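Local coordinates for LasR-specific antiactivator QslA domain-containing protein (Pseudomonas aeruginosa, PDB 4NG2) that probably acts as an antiactivator of the quorum-sensing regulator LasR, restraining it by direct protein-protein binding, at residues V32-A37 with E95-T100; L45-P50 with Q90-E95; I55-R60 with D83-P88. All blocks are in the same frame, centred on the assembly; numbering follows the deposited sequence.

Contact 1 of 3, residues V32-A37 with E95-T100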
# COMPACT_ATOMS: atom_id res chain seq x y z
N VAL E 32 -12.48 1.19 11.97
CA VAL E 32 -13.19 -0.04 11.70
C VAL E 32 -12.37 -1.23 12.17
O VAL E 32 -11.13 -1.17 12.19
CB VAL E 32 -13.52 -0.20 10.18
CG1 VAL E 32 -14.44 0.93 9.69
CG2 VAL E 32 -12.23 -0.27 9.35
N GLU E 33 -13.03 -2.33 12.55
CA GLU E 33 -12.32 -3.49 13.10
C GLU E 33 -12.51 -4.77 12.28
O GLU E 33 -13.62 -5.14 11.90
CB GLU E 33 -12.75 -3.75 14.55
CG GLU E 33 -13.24 -2.52 15.31
CD GLU E 33 -12.12 -1.57 15.68
OE1 GLU E 33 -10.98 -2.04 15.94
OE2 GLU E 33 -12.38 -0.35 15.70
N ILE E 34 -11.38 -5.43 12.01
CA ILE E 34 -11.36 -6.77 11.46
C ILE E 34 -11.08 -7.74 12.61
O ILE E 34 -9.92 -7.98 12.97
CB ILE E 34 -10.30 -6.89 10.37
CG1 ILE E 34 -10.74 -6.11 9.13
CG2 ILE E 34 -10.04 -8.37 10.04
CD1 ILE E 34 -9.70 -6.03 8.07
N PRO E 35 -12.15 -8.30 13.20
CA PRO E 35 -12.06 -9.15 14.39
C PRO E 35 -10.95 -10.19 14.26
O PRO E 35 -10.56 -10.55 13.16
CB PRO E 35 -13.43 -9.83 14.45
CG PRO E 35 -14.34 -8.90 13.72
CD PRO E 35 -13.52 -8.28 12.64
N PRO E 36 -10.44 -10.66 15.40
CA PRO E 36 -9.39 -11.70 15.47
C PRO E 36 -9.83 -13.09 14.95
O PRO E 36 -10.98 -13.47 15.11
CB PRO E 36 -9.06 -11.75 16.96
CG PRO E 36 -9.44 -10.37 17.48
CD PRO E 36 -10.66 -10.00 16.70
N ALA E 37 -8.91 -13.82 14.33
CA ALA E 37 -9.24 -15.13 13.78
C ALA E 37 -8.49 -16.23 14.50
O ALA E 37 -9.00 -16.86 15.42
CB ALA E 37 -8.92 -15.18 12.30
N GLU E 95 -12.16 -5.51 0.17
CA GLU E 95 -10.96 -6.21 -0.28
C GLU E 95 -9.98 -6.37 0.87
O GLU E 95 -9.39 -7.44 1.05
CB GLU E 95 -10.26 -5.45 -1.40
CG GLU E 95 -11.09 -5.22 -2.63
CD GLU E 95 -10.36 -4.39 -3.67
OE1 GLU E 95 -9.44 -3.61 -3.32
OE2 GLU E 95 -10.70 -4.54 -4.86
N VAL E 96 -9.79 -5.28 1.62
CA VAL E 96 -8.88 -5.28 2.75
C VAL E 96 -9.34 -6.33 3.78
O VAL E 96 -8.55 -7.14 4.23
CB VAL E 96 -8.70 -3.86 3.37
CG1 VAL E 96 -7.94 -3.93 4.69
CG2 VAL E 96 -7.95 -2.96 2.42
N ALA E 97 -10.63 -6.34 4.10
CA ALA E 97 -11.14 -7.29 5.11
C ALA E 97 -10.97 -8.74 4.66
O ALA E 97 -10.43 -9.56 5.39
CB ALA E 97 -12.59 -7.01 5.43
N PHE E 98 -11.42 -9.03 3.44
CA PHE E 98 -11.40 -10.38 2.87
C PHE E 98 -9.97 -10.93 2.82
O PHE E 98 -9.71 -12.12 3.09
CB PHE E 98 -12.02 -10.30 1.47
CG PHE E 98 -12.04 -11.58 0.70
CD1 PHE E 98 -10.90 -12.07 0.12
CD2 PHE E 98 -13.25 -12.26 0.50
CE1 PHE E 98 -10.93 -13.26 -0.63
CE2 PHE E 98 -13.30 -13.44 -0.26
CZ PHE E 98 -12.14 -13.93 -0.83
N LEU E 99 -9.02 -10.07 2.46
CA LEU E 99 -7.63 -10.50 2.33
C LEU E 99 -6.98 -10.67 3.70
O LEU E 99 -6.22 -11.59 3.91
CB LEU E 99 -6.86 -9.55 1.41
CG LEU E 99 -7.13 -9.87 -0.07
CD1 LEU E 99 -6.94 -8.67 -1.00
CD2 LEU E 99 -6.27 -11.03 -0.53
N THR E 100 -7.31 -9.79 4.64
CA THR E 100 -6.83 -9.93 6.00
C THR E 100 -7.28 -11.26 6.61
O THR E 100 -6.52 -11.93 7.32
CB THR E 100 -7.30 -8.79 6.88
OG1 THR E 100 -6.67 -7.59 6.44
CG2 THR E 100 -6.91 -9.04 8.32

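Contact 2 of 3, residues L45-P50 with Q90-E95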
# COMPACT_ATOMS: atom_id res chain seq x y z
N LEU E 45 -8.22 -0.20 11.92
CA LEU E 45 -7.89 0.43 10.64
C LEU E 45 -8.70 1.70 10.48
O LEU E 45 -9.90 1.68 10.67
CB LEU E 45 -8.26 -0.52 9.51
CG LEU E 45 -7.23 -1.29 8.68
CD1 LEU E 45 -5.90 -1.41 9.38
CD2 LEU E 45 -7.79 -2.67 8.25
N LEU E 46 -8.04 2.80 10.12
CA LEU E 46 -8.74 4.06 9.88
C LEU E 46 -9.17 4.16 8.44
O LEU E 46 -8.36 3.98 7.54
CB LEU E 46 -7.82 5.24 10.19
CG LEU E 46 -8.16 6.52 9.45
CD1 LEU E 46 -9.34 7.17 10.11
CD2 LEU E 46 -6.98 7.45 9.46
N TRP E 47 -10.45 4.46 8.21
CA TRP E 47 -11.03 4.53 6.86
C TRP E 47 -11.61 5.91 6.63
O TRP E 47 -12.14 6.52 7.55
CB TRP E 47 -12.12 3.48 6.68
CG TRP E 47 -12.12 2.84 5.33
CD1 TRP E 47 -12.94 3.14 4.27
CD2 TRP E 47 -11.27 1.79 4.90
NE1 TRP E 47 -12.64 2.33 3.21
CE2 TRP E 47 -11.62 1.49 3.57
CE3 TRP E 47 -10.24 1.06 5.50
CZ2 TRP E 47 -10.96 0.50 2.82
CZ3 TRP E 47 -9.59 0.08 4.77
CH2 TRP E 47 -9.96 -0.19 3.45
N PRO E 48 -11.49 6.42 5.40
CA PRO E 48 -11.92 7.78 5.08
C PRO E 48 -13.42 7.98 5.25
O PRO E 48 -13.86 9.13 5.37
CB PRO E 48 -11.53 7.94 3.60
CG PRO E 48 -10.38 6.99 3.42
CD PRO E 48 -10.73 5.80 4.29
N VAL E 49 -14.18 6.90 5.21
CA VAL E 49 -15.61 6.99 5.44
C VAL E 49 -16.03 5.85 6.33
O VAL E 49 -15.30 4.86 6.43
CB VAL E 49 -16.41 6.91 4.12
CG1 VAL E 49 -15.83 7.86 3.10
CG2 VAL E 49 -16.42 5.50 3.58
N PRO E 50 -17.19 5.97 6.99
CA PRO E 50 -17.67 4.84 7.79
C PRO E 50 -17.89 3.66 6.85
O PRO E 50 -18.51 3.82 5.80
CB PRO E 50 -19.01 5.35 8.36
CG PRO E 50 -19.44 6.45 7.45
CD PRO E 50 -18.17 7.08 6.94
N GLN E 90 -16.21 1.33 -0.50
CA GLN E 90 -16.64 0.10 0.13
C GLN E 90 -15.95 -1.08 -0.49
O GLN E 90 -15.62 -2.04 0.19
CB GLN E 90 -18.14 -0.07 0.03
CG GLN E 90 -18.90 0.86 0.90
CD GLN E 90 -20.37 0.64 0.73
OE1 GLN E 90 -20.97 1.12 -0.25
NE2 GLN E 90 -20.98 -0.12 1.65
N LYS E 91 -15.75 -1.03 -1.80
CA LYS E 91 -15.10 -2.14 -2.47
C LYS E 91 -13.74 -2.36 -1.82
O LYS E 91 -13.35 -3.50 -1.55
CB LYS E 91 -14.93 -1.88 -3.98
CG LYS E 91 -16.23 -1.88 -4.77
CD LYS E 91 -15.98 -1.42 -6.23
CE LYS E 91 -17.29 -1.20 -6.99
NZ LYS E 91 -18.15 -2.41 -6.99
N THR E 92 -13.02 -1.29 -1.53
CA THR E 92 -11.68 -1.48 -1.02
C THR E 92 -11.72 -1.88 0.45
O THR E 92 -10.81 -2.53 0.93
CB THR E 92 -10.74 -0.27 -1.27
OG1 THR E 92 -11.30 0.92 -0.71
CG2 THR E 92 -10.56 -0.06 -2.74
N ALA E 93 -12.78 -1.51 1.16
CA ALA E 93 -12.92 -1.96 2.54
C ALA E 93 -13.16 -3.46 2.53
O ALA E 93 -12.62 -4.19 3.37
CB ALA E 93 -14.06 -1.24 3.23
N PHE E 94 -13.96 -3.91 1.57
CA PHE E 94 -14.24 -5.33 1.43
C PHE E 94 -12.99 -6.08 1.03
O PHE E 94 -12.77 -7.20 1.48
CB PHE E 94 -15.36 -5.53 0.40
CG PHE E 94 -15.50 -6.94 -0.09
CD1 PHE E 94 -14.61 -7.47 -1.00
CD2 PHE E 94 -16.52 -7.74 0.38
CE1 PHE E 94 -14.73 -8.77 -1.45
CE2 PHE E 94 -16.65 -9.06 -0.07
CZ PHE E 94 -15.74 -9.57 -0.99
N GLU E 95 -12.16 -5.51 0.17
CA GLU E 95 -10.96 -6.21 -0.28
C GLU E 95 -9.98 -6.37 0.87
O GLU E 95 -9.39 -7.44 1.05
CB GLU E 95 -10.26 -5.45 -1.40
CG GLU E 95 -11.09 -5.22 -2.63
CD GLU E 95 -10.36 -4.39 -3.67
OE1 GLU E 95 -9.44 -3.61 -3.32
OE2 GLU E 95 -10.70 -4.54 -4.86

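Contact 3 of 3, residues I55-R60 with D83-P88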
# COMPACT_ATOMS: atom_id res chain seq x y z
N ILE E 55 -16.67 -3.76 5.69
CA ILE E 55 -15.62 -4.58 6.30
C ILE E 55 -16.16 -5.98 6.62
O ILE E 55 -15.62 -7.00 6.15
CB ILE E 55 -14.96 -3.89 7.54
CG1 ILE E 55 -14.15 -2.66 7.11
CG2 ILE E 55 -14.05 -4.85 8.31
CD1 ILE E 55 -12.80 -2.99 6.53
N ASP E 56 -17.24 -6.04 7.39
CA ASP E 56 -17.82 -7.35 7.71
C ASP E 56 -18.24 -8.19 6.50
O ASP E 56 -18.16 -9.41 6.54
CB ASP E 56 -18.96 -7.23 8.73
CG ASP E 56 -18.48 -6.73 10.09
OD1 ASP E 56 -17.39 -7.17 10.56
OD2 ASP E 56 -19.20 -5.89 10.68
N LYS E 57 -18.69 -7.55 5.42
CA LYS E 57 -19.06 -8.34 4.25
C LYS E 57 -17.83 -9.02 3.68
O LYS E 57 -17.89 -10.16 3.24
CB LYS E 57 -19.76 -7.49 3.17
CG LYS E 57 -20.40 -8.35 2.05
CD LYS E 57 -21.04 -7.50 0.94
CE LYS E 57 -22.15 -6.58 1.48
NZ LYS E 57 -22.96 -5.95 0.38
N GLY E 58 -16.71 -8.32 3.71
CA GLY E 58 -15.46 -8.93 3.29
C GLY E 58 -14.95 -9.99 4.25
O GLY E 58 -14.32 -10.95 3.82
N VAL E 59 -15.19 -9.83 5.55
CA VAL E 59 -14.77 -10.86 6.50
C VAL E 59 -15.62 -12.12 6.31
O VAL E 59 -15.09 -13.20 6.04
CB VAL E 59 -14.84 -10.39 7.97
CG1 VAL E 59 -14.49 -11.54 8.90
CG2 VAL E 59 -13.89 -9.23 8.19
N ARG E 60 -16.94 -11.98 6.42
CA ARG E 60 -17.84 -13.12 6.21
C ARG E 60 -17.62 -13.78 4.85
O ARG E 60 -17.56 -15.01 4.76
CB ARG E 60 -19.31 -12.72 6.37
CG ARG E 60 -20.26 -13.92 6.20
CD ARG E 60 -21.72 -13.55 6.45
NE ARG E 60 -22.02 -13.36 7.87
CZ ARG E 60 -23.12 -12.78 8.34
NH1 ARG E 60 -24.05 -12.32 7.50
NH2 ARG E 60 -23.31 -12.66 9.65
N ASP E 83 -18.36 -6.91 -6.02
CA ASP E 83 -19.34 -6.39 -6.97
C ASP E 83 -20.68 -6.03 -6.30
O ASP E 83 -21.46 -5.25 -6.84
CB ASP E 83 -19.56 -7.41 -8.10
CG ASP E 83 -20.56 -6.95 -9.14
OD1 ASP E 83 -20.20 -6.07 -9.97
OD2 ASP E 83 -21.70 -7.48 -9.15
N SER E 84 -20.95 -6.57 -5.12
CA SER E 84 -22.23 -6.27 -4.48
C SER E 84 -22.16 -4.95 -3.71
O SER E 84 -23.17 -4.46 -3.21
CB SER E 84 -22.68 -7.41 -3.58
OG SER E 84 -21.73 -7.64 -2.56
N LEU E 85 -20.96 -4.37 -3.65
CA LEU E 85 -20.77 -3.08 -2.99
C LEU E 85 -20.66 -1.95 -4.00
O LEU E 85 -19.92 -2.04 -4.98
CB LEU E 85 -19.55 -3.13 -2.06
CG LEU E 85 -19.74 -4.15 -0.94
CD1 LEU E 85 -18.43 -4.64 -0.39
CD2 LEU E 85 -20.59 -3.53 0.14
N PRO E 86 -21.40 -0.87 -3.77
CA PRO E 86 -21.57 0.11 -4.85
C PRO E 86 -20.53 1.25 -4.94
O PRO E 86 -20.38 1.80 -6.02
CB PRO E 86 -22.98 0.66 -4.58
CG PRO E 86 -23.15 0.55 -3.09
CD PRO E 86 -22.28 -0.61 -2.62
N THR E 87 -19.84 1.59 -3.86
CA THR E 87 -18.81 2.65 -3.93
C THR E 87 -17.38 2.11 -3.89
O THR E 87 -17.08 1.15 -3.18
CB THR E 87 -18.96 3.67 -2.77
OG1 THR E 87 -18.79 3.00 -1.52
CG2 THR E 87 -20.33 4.34 -2.79
N PRO E 88 -16.47 2.75 -4.65
CA PRO E 88 -15.05 2.41 -4.62
C PRO E 88 -14.59 2.23 -3.18
O PRO E 88 -13.86 1.29 -2.88
CB PRO E 88 -14.38 3.67 -5.19
CG PRO E 88 -15.51 4.58 -5.67
CD PRO E 88 -16.76 3.79 -5.65

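Contact 1 of 3, residues V32-A37 with E95-T100
Ile34 carries this contact from the strand side: its side chain reaches from strand 31-34 onto helix 88-107 and meets Thr100, Ala97 and, more lightly, Val96. The longer branch ends in CD1, which settles against the helix backbone 3.5 Å from CA of Ala97 and 4.0 Å from that residue's CB, and also borders Thr100, 3.8 Å from its OG1. The shorter one, CG2, lies anti to the backbone N (chi1 -71°, counted to CG1) and meets the methyl CG2 of Thr100 at 3.6 Å.

Thr100 thus offers its methyl to the strand, and its hydroxyl bonds within the helix. OG1 donates to Val96 O over 2.9 Å, coming from above the carbonyl plane, while Thr100 N reaches the same oxygen from the opposite face, so two bonds grip it. Leu45 of strand 43-46 and Ile55 of helix 52-66 also pack on Ile34, and the other side of the helix faces the second subunit, where Phe98 meets Leu99 of that copy.

No hydrogen bond joins the two segments. What holds the strand to the helix here is the burial of hydrocarbon, with the one nearby hydroxyl already satisfied by its own helix.

Contact 2 of 3, residues L45-P50 with Q90-E95
The indole of Trp47 reaches from the end of strand 43-46 to helix 88-107 and meets it with its six-membered ring foremost, at Ala93 and Thr92. The methyl of Ala93 lies over one face of the indole, 3.4 Å above the plane and displaced from the ring centre; its CB is 3.6 Å from CZ2 of Trp47 and 3.7 Å from CE2. Thr92 comes at the ring from another direction: its carbonyl carbon sits close to the plane of the indole, at its border, 3.4 Å from Trp47 CZ2. The Thr92 hydroxyl also borders the ring, with OG1 3.6 Å from that same CZ2. It is placed there by chi1 of 57°, which sets OG1 between the backbone N and the carbonyl carbon.

The pyrrole nitrogen fixes the rotation of the indole, since NE1 is hydrogen-bonded to the carbonyl oxygen of Met89, one turn earlier in the helix. Ala54 and Ile55 of helix 52-66 pack on Ala93, and Val96 continues the helix surface that Trp47 covers. A chain of another protein lies against Trp47 and Thr92 with apolar side chains and hydrogen-bonds to the backbone of Leu46.

The arrangement is that of a tryptophan anchoring the end of a two-stranded antiparallel sheet to the long helix of the QslA fold, at the surface the other protein packs against.

Contact 3 of 3, residues I55-R60 with D83-P88
Lys57 is the residue of helix 52-66 that meets Ser84 and Leu85, in the loop linking helix 74-83 to helix 88-107; the contact ties a helix to an interhelical loop in the helical part of the QslA fold. Along the helix, Ile55 comes first, and it turns away from the loop: its side chain packs on Val32 and Ile34 of the small sheet and on Ala93 of helix 88-107. Its carbonyl oxygen accepts the backbone bond from Val59 N.

Lys57 itself points at the loop. CG stands anti to the backbone N (chi1 -169°), which sends the aliphatic chain outward, and a bend at chi3 of -59° then turns its end. Lys57 and Leu85 lie alongside, running opposite ways, with CE of Lys57 3.7 Å from CD2 of Leu85. Toward Ser84, CD and NZ of Lys57 each come to 3.6 Å from OG without forming a hydrogen bond. That hydroxyl has its polar partner elsewhere, in a hydrogen bond with the carbonyl oxygen of Gly81.

Next along the helix, Gly58 presents bare backbone to the neighbouring Phe94 ring, and Val59 turns to Ala97 of helix 88-107. Leu85 is wedged between helices, since it also packs on Gln90 and Phe94, while its carbonyl oxygen takes a hydrogen bond from NZ of Lys91. Two residues farther on, Thr87 is the N-cap of helix 88-107, and its hydroxyl also bonds with OE1 of Gln90. At the margin of the core the end of the lysine chain, CD, CE and NZ, lies against the Leu85 side chain, and the shortest approach sets NZ of Lys57 3.4 Å from the methyl carbon CD2 of Leu85.

How the contacts relate
After the short helix 19-25 the chain lays down strand 31-34, then strand 43-46, helix 52-66, helix 74-83 and finally helix 88-107. Contact 1 closes the widest loop, from the first strand to the middle of the last helix. Contact 2 lies within that loop, bringing the end of the second strand to an earlier part of the same helix, and contact 3 lies within both, so the three nest without crossing. Contacts 1 and 2 fasten the two-stranded sheet to helix 88-107, their helix ranges meeting at Glu95. Contact 3 ties helix 52-66 to the loop before that helix, and Phe98 against Gly58 joins it to contact 1.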